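Local coordinates for 16S rRNA processing protein (Pseudomonas aeruginosa, PDB 2F1L) that probably acts as an accessory protein in the final step of 30S ribosomal subunit assembly and is needed for efficient processing of 16S rRNA, at residues A[122-127]-A[176-181]. Sequence-based numbering, arbitrary orientation. Where two conformers were deposited one is given.
Sequences KVIDQG and AGEMRV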
ATOM      1  N   LYS A 122     -18.890  -3.782   5.219  1.00 36.41           N
ATOM      2  CA  LYS A 122     -18.871  -4.713   4.109  1.00 36.98           C
ATOM      3  C   LYS A 122     -17.738  -4.289   3.184  1.00 32.76           C
ATOM      4  O   LYS A 122     -17.583  -3.117   2.878  1.00 34.60           O
ATOM      5  CB  LYS A 122     -20.203  -4.688   3.365  1.00 38.05           C
ATOM      6  CG  LYS A 122     -21.423  -5.143   4.185  1.00 43.95           C
ATOM      7  CD  LYS A 122     -22.756  -4.560   3.581  1.00 46.32           C
ATOM      8  CE  LYS A 122     -23.889  -4.208   4.617  1.00 53.84           C
ATOM      9  NZ  LYS A 122     -24.464  -2.816   4.315  1.00 49.53           N
ATOM     10  N   VAL A 123     -16.954  -5.245   2.726  1.00 31.44           N
ATOM     11  CA  VAL A 123     -15.797  -4.985   1.874  1.00 31.20           C
ATOM     12  C   VAL A 123     -16.093  -5.493   0.467  1.00 29.33           C
ATOM     13  O   VAL A 123     -16.335  -6.652   0.270  1.00 31.32           O
ATOM     14  CB  VAL A 123     -14.575  -5.713   2.439  1.00 31.17           C
ATOM     15  CG1 VAL A 123     -13.377  -5.664   1.458  1.00 32.50           C
ATOM     16  CG2 VAL A 123     -14.230  -5.127   3.790  1.00 27.17           C
ATOM     17  N   ILE A 124     -16.069  -4.608  -0.506  1.00 34.25           N
ATOM     18  CA  ILE A 124     -16.492  -4.906  -1.867  1.00 34.78           C
ATOM     19  C   ILE A 124     -15.435  -4.441  -2.860  1.00 36.61           C
ATOM     20  O   ILE A 124     -15.014  -3.289  -2.779  1.00 40.00           O
ATOM     21  CB  ILE A 124     -17.788  -4.192  -2.153  1.00 36.16           C
ATOM     22  CG1 ILE A 124     -18.877  -4.680  -1.168  1.00 38.01           C
ATOM     23  CG2 ILE A 124     -18.235  -4.429  -3.598  1.00 31.48           C
ATOM     24  CD1 ILE A 124     -19.991  -3.721  -1.036  1.00 46.13           C
ATOM     25  N   ASP A 125     -15.023  -5.337  -3.768  1.00 34.69           N
ATOM     26  CA  ASP A 125     -13.882  -5.118  -4.655  1.00 35.85           C
ATOM     27  C   ASP A 125     -14.290  -4.356  -5.887  1.00 38.00           C
ATOM     28  O   ASP A 125     -15.459  -4.151  -6.091  1.00 38.69           O
ATOM     29  CB  ASP A 125     -13.151  -6.454  -5.027  1.00 35.87           C
ATOM     30  CG  ASP A 125     -13.975  -7.382  -5.887  1.00 28.99           C
ATOM     31  OD1 ASP A 125     -14.949  -6.922  -6.475  1.00 36.90           O
ATOM     32  OD2 ASP A 125     -13.642  -8.587  -5.990  1.00 38.72           O
ATOM     33  N   GLN A 126     -13.321  -3.965  -6.727  1.00 40.37           N
ATOM     34  CA  GLN A 126     -13.698  -3.095  -7.829  0.50 38.20           C
ATOM     35  C   GLN A 126     -14.689  -3.742  -8.786  1.00 37.60           C
ATOM     36  O   GLN A 126     -15.427  -3.005  -9.398  1.00 38.36           O
ATOM     37  CB  GLN A 126     -12.496  -2.399  -8.501  0.50 37.67           C
ATOM     38  CG  GLN A 126     -12.279  -0.972  -7.939  0.50 30.29           C
ATOM     39  CD  GLN A 126     -11.270  -0.191  -8.725  0.50 38.11           C
ATOM     40  OE1 GLN A 126     -10.152  -0.672  -8.971  0.50 33.10           O
ATOM     41  NE2 GLN A 126     -11.652   1.032  -9.145  0.50 26.84           N
ATOM     42  N   GLY A 127     -14.767  -5.070  -8.831  1.00 39.18           N
ATOM     43  CA  GLY A 127     -15.775  -5.768  -9.616  1.00 38.80           C
ATOM     44  C   GLY A 127     -17.110  -5.956  -8.919  1.00 40.39           C
ATOM     45  O   GLY A 127     -17.939  -6.674  -9.424  1.00 43.99           O
ATOM     46  N   ALA A 176     -23.445   4.021   5.092  1.00 28.12           N
ATOM     47  CA  ALA A 176     -23.942   2.887   4.304  1.00 27.32           C
ATOM     48  C   ALA A 176     -23.390   1.538   4.761  1.00 28.86           C
ATOM     49  O   ALA A 176     -23.904   0.499   4.368  1.00 29.10           O
ATOM     50  CB  ALA A 176     -23.636   3.095   2.826  1.00 24.20           C
ATOM     51  N   GLY A 177     -22.332   1.543   5.568  1.00 31.98           N
ATOM     52  CA  GLY A 177     -21.707   0.292   6.028  1.00 31.64           C
ATOM     53  C   GLY A 177     -20.892  -0.387   4.938  1.00 36.05           C
ATOM     54  O   GLY A 177     -20.751  -1.604   4.934  1.00 36.58           O
ATOM     55  N   GLU A 178     -20.329   0.392   4.020  1.00 36.83           N
ATOM     56  CA  GLU A 178     -19.646  -0.176   2.884  1.00 40.11           C
ATOM     57  C   GLU A 178     -18.274   0.405   2.668  1.00 38.52           C
ATOM     58  O   GLU A 178     -18.023   1.551   2.940  1.00 37.86           O
ATOM     59  CB  GLU A 178     -20.473   0.034   1.622  1.00 41.50           C
ATOM     60  CG  GLU A 178     -21.586  -0.985   1.488  1.00 43.24           C
ATOM     61  CD  GLU A 178     -22.602  -0.678   0.357  1.00 44.79           C
ATOM     62  OE1 GLU A 178     -22.565   0.431  -0.274  1.00 30.11           O
ATOM     63  OE2 GLU A 178     -23.432  -1.593   0.107  1.00 55.18           O
HETATM   64  N   MSE A 179     -17.403  -0.420   2.133  1.00 39.76           N
HETATM   65  CA  MSE A 179     -16.080  -0.009   1.753  1.00 43.79           C
HETATM   66  C   MSE A 179     -15.749  -0.559   0.372  1.00 37.22           C
HETATM   67  O   MSE A 179     -16.046  -1.724   0.053  1.00 32.16           O
HETATM   68  CB  MSE A 179     -15.086  -0.518   2.753  1.00 41.39           C
HETATM   69  CG  MSE A 179     -13.733  -0.060   2.429  1.00 49.18           C
HETATM   70 SE   MSE A 179     -12.356  -1.042   3.451  1.00 72.85          SE
HETATM   71  CE  MSE A 179     -12.183   0.088   5.167  1.00 38.09           C
ATOM     72  N   ARG A 180     -15.178   0.295  -0.478  1.00 35.22           N
ATOM     73  CA  ARG A 180     -14.782  -0.147  -1.795  1.00 33.26           C
ATOM     74  C   ARG A 180     -13.266  -0.270  -1.783  1.00 34.64           C
ATOM     75  O   ARG A 180     -12.574   0.663  -1.344  1.00 31.82           O
ATOM     76  CB  ARG A 180     -15.231   0.824  -2.829  1.00 32.28           C
ATOM     77  CG  ARG A 180     -14.659   0.605  -4.187  1.00 27.53           C
ATOM     78  CD  ARG A 180     -15.311  -0.528  -4.925  1.00 39.93           C
ATOM     79  NE  ARG A 180     -16.601  -0.125  -5.460  1.00 47.66           N
ATOM     80  CZ  ARG A 180     -17.471  -0.941  -6.054  1.00 50.90           C
ATOM     81  NH1 ARG A 180     -17.188  -2.215  -6.230  1.00 49.78           N
ATOM     82  NH2 ARG A 180     -18.637  -0.467  -6.483  1.00 48.14           N
ATOM     83  N   VAL A 181     -12.781  -1.429  -2.272  1.00 34.14           N
ATOM     84  CA  VAL A 181     -11.368  -1.770  -2.278  1.00 32.01           C
ATOM     85  C   VAL A 181     -10.932  -2.252  -3.620  1.00 33.82           C
ATOM     86  O   VAL A 181     -11.752  -2.673  -4.443  1.00 34.44           O
ATOM     87  CB  VAL A 181     -10.992  -2.847  -1.256  1.00 28.98           C
ATOM     88  CG1 VAL A 181     -11.405  -2.380   0.142  1.00 31.07           C
ATOM     89  CG2 VAL A 181     -11.635  -4.171  -1.602  1.00 33.98           C
TER
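The parallel pairing of strands 122-125 and 178-181 in the PRC-barrel domain is laced by four backbone hydrogen bonds. K122 N donates to G177 O (2.9 Å) and K122 O accepts from M179 N (2.8 Å); I124 repeats the pattern two residues further on, its N donating to M179 O (2.9 Å) and its O accepting from V181 N (3.0 Å). K122 and I124 thus supply their strand's donors and acceptors for the backbone bonds between the two strands, while the backbone of V123 is hydrogen-bonded to L131 and G132 of strand 130-138. This is the one parallel junction in a mixed six-stranded sheet: it brings the last strand of this sheet, in chain order, beside its first, and joins the antiparallel strands 122-125, 130-138, 145-149 and 160-163 to 178-181 and, beyond it, 169-173. On the buried face V123 and V181 meet at about a right angle, CG1 of V123 lying 3.8 Å from CG2 of V181, and the selenomethionine side chain of M179 runs away from strand 122-125 to pack on M146, I134 and I172. The other face is more polar. There R180 folds back at chi2 and chi3 (both 77°), which carries its guanidinium past CG2 of I124 to the backbone of D125. NH1 donates to D125 O at 2.6 Å, the oxygen lying in the guanidinium plane but the N-H bent (135°). OD2 of D125 is hydrogen-bonded to Q129 NE2. At the opposite end G177, with positive phi, and E178 both face D173 in a G1 beta bulge, and the K122 side chain, bent at chi3 and chi4, passes along G177 O to a weak bond from NZ to A176 O (3.4 Å).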